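Local coordinates for polyketide biosynthesis cytochrome P450 PksS (Bacillus subtilis, PDB 4YZR), which is a haem-dependent cytochrome P450 monooxygenase that oxidises dihydrobacillaene in the biosynthesis of the polyketide antibiotic bacillaene, at residues 155-160 with 210-215. Residues are numbered along the deposited sequence; the frame is centred on the assembly and turned at random.
Sequences SELMGI and DDLISK
The carboxylate of Asp211, whose CB packs 3.7 Å from Gly159 N, is the flat group of this contact between two helix ends of the cytochrome P450 fold. Ser214 N donates a hydrogen bond to Asp211 OD2 (2.8 Å) from above the carboxylate plane, 46° out of it. Met158 O lies over the opposite face, 3.7 Å from Asp211 OD2. Ser214 OG donates to Asp211 OD1 on its syn side, tilted out of the plane. The backbone bonds from Ser214 N and, weakly, Ile213 N make Asp211 the N-cap of helix 212-218. Asp211 CG stands between its own backbone N and carbonyl carbon (chi1 63°), which swings the carboxylate back over the first turn. Arg204 of helix 183-206 forms a salt bridge with OD2 and also binds Met158 O and Gly159 O, tying the cap to the Schellman motif that closes helix 148-158. Across the seam, Leu212 N donates a nearly straight bond (166°) to Leu157 O. Beside it Leu212 extends CG away from its own N, bringing CD2 against Leu157 CD2 and Met158 CE. The side chain of Leu157 is about 6 Å from the haem, while Met158 and Ile213 pack on Leu235. The side chains of Ile213 and Met158 cross at about a right angle, with Ile213 CD1 3.4 Å from Met158 O.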
loop_
_atom_site.group_PDB
_atom_site.type_symbol
_atom_site.label_atom_id
_atom_site.label_comp_id
_atom_site.label_asym_id
_atom_site.label_seq_id
_atom_site.Cartn_x
_atom_site.Cartn_y
_atom_site.Cartn_z
ATOM N N SER A 155 8.410 -11.425 6.365
ATOM C CA SER A 155 8.837 -12.816 6.717
ATOM C C SER A 155 9.284 -12.895 8.111
ATOM O O SER A 155 8.864 -13.826 8.833
ATOM C CB SER A 155 9.939 -13.317 5.815
ATOM O OG SER A 155 9.487 -13.445 4.461
ATOM N N GLU A 156 10.142 -12.050 8.555
ATOM C CA GLU A 156 10.582 -12.047 9.975
ATOM C C GLU A 156 9.432 -11.790 10.878
ATOM O O GLU A 156 9.291 -12.476 11.930
ATOM C CB GLU A 156 11.697 -11.035 10.183
ATOM C CG GLU A 156 13.033 -11.350 9.568
ATOM C CD GLU A 156 14.171 -10.433 9.982
ATOM O OE1 GLU A 156 13.951 -9.549 10.750
ATOM O OE2 GLU A 156 15.327 -10.711 9.581
ATOM N N LEU A 157 8.569 -10.830 10.539
ATOM C CA LEU A 157 7.476 -10.496 11.457
ATOM C C LEU A 157 6.506 -11.655 11.621
ATOM O O LEU A 157 6.016 -11.914 12.734
ATOM C CB LEU A 157 6.763 -9.266 10.883
ATOM C CG LEU A 157 5.560 -8.768 11.673
ATOM C CD1 LEU A 157 5.957 -8.312 13.030
ATOM C CD2 LEU A 157 4.886 -7.659 10.948
ATOM N N MET A 158 6.218 -12.374 10.556
ATOM C CA MET A 158 5.323 -13.497 10.569
ATOM C C MET A 158 6.032 -14.833 11.000
ATOM O O MET A 158 5.361 -15.887 11.055
ATOM C CB MET A 158 4.708 -13.724 9.220
ATOM C CG MET A 158 3.906 -12.563 8.739
ATOM S SD MET A 158 2.407 -12.333 9.686
ATOM C CE MET A 158 1.752 -10.837 8.919
ATOM N N GLY A 159 7.308 -14.848 11.223
ATOM C CA GLY A 159 8.031 -16.047 11.577
ATOM C C GLY A 159 8.111 -17.038 10.479
ATOM O O GLY A 159 8.067 -18.258 10.746
ATOM N N ILE A 160 8.248 -16.601 9.230
ATOM C CA ILE A 160 8.384 -17.555 8.114
ATOM C C ILE A 160 9.859 -18.029 8.146
ATOM O O ILE A 160 10.755 -17.221 7.982
ATOM C CB ILE A 160 8.067 -16.866 6.747
ATOM C CG1 ILE A 160 6.699 -16.241 6.702
ATOM C CG2 ILE A 160 8.209 -17.830 5.583
ATOM C CD1 ILE A 160 5.583 -17.098 7.142
ATOM N N ASP A 210 7.725 -16.065 19.125
ATOM C CA ASP A 210 7.832 -14.661 19.097
ATOM C C ASP A 210 7.665 -14.238 17.610
ATOM O O ASP A 210 8.625 -13.973 16.885
ATOM C CB ASP A 210 9.240 -14.284 19.553
ATOM C CG ASP A 210 9.373 -12.864 19.882
ATOM O OD1 ASP A 210 8.317 -12.227 19.994
ATOM O OD2 ASP A 210 10.528 -12.379 20.018
ATOM N N ASP A 211 6.427 -14.134 17.201
ATOM C CA ASP A 211 6.091 -13.697 15.824
ATOM C C ASP A 211 4.626 -13.317 15.827
ATOM O O ASP A 211 3.800 -13.673 16.715
ATOM C CB ASP A 211 6.284 -14.858 14.785
ATOM C CG ASP A 211 5.364 -16.003 15.077
ATOM O OD1 ASP A 211 5.684 -16.900 15.854
ATOM O OD2 ASP A 211 4.231 -16.122 14.578
ATOM N N LEU A 212 4.199 -12.674 14.780
ATOM C CA LEU A 212 2.869 -12.136 14.720
ATOM C C LEU A 212 1.844 -13.173 14.505
ATOM O O LEU A 212 0.655 -12.953 14.978
ATOM C CB LEU A 212 2.834 -11.044 13.639
ATOM C CG LEU A 212 1.503 -10.299 13.459
ATOM C CD1 LEU A 212 1.161 -9.638 14.751
ATOM C CD2 LEU A 212 1.763 -9.208 12.386
ATOM N N ILE A 213 2.068 -14.333 13.887
ATOM C CA ILE A 213 1.062 -15.318 13.760
ATOM C C ILE A 213 0.751 -15.845 15.185
ATOM O O ILE A 213 -0.447 -15.917 15.606
ATOM C CB ILE A 213 1.437 -16.500 12.850
ATOM C CG1 ILE A 213 1.589 -15.929 11.428
ATOM C CG2 ILE A 213 0.390 -17.603 12.924
ATOM C CD1 ILE A 213 2.131 -16.923 10.489
ATOM N N SER A 214 1.787 -16.097 15.998
ATOM C CA SER A 214 1.575 -16.548 17.361
ATOM C C SER A 214 0.804 -15.487 18.111
ATOM O O SER A 214 -0.202 -15.864 18.870
ATOM C CB SER A 214 2.916 -16.689 18.012
ATOM O OG SER A 214 3.624 -17.845 17.506
ATOM N N LYS A 215 1.155 -14.243 18.004
ATOM C CA LYS A 215 0.495 -13.181 18.748
ATOM C C LYS A 215 -0.985 -13.065 18.319
ATOM O O LYS A 215 -1.869 -12.815 19.189
ATOM C CB LYS A 215 1.181 -11.863 18.600
ATOM C CG LYS A 215 2.550 -11.735 19.280
ATOM C CD LYS A 215 3.100 -10.266 19.235
ATOM C CE LYS A 215 2.062 -9.246 19.799
ATOM N NZ LYS A 215 2.384 -7.809 20.222
HETATM O O HOH W 1 8.982 -11.851 14.531
#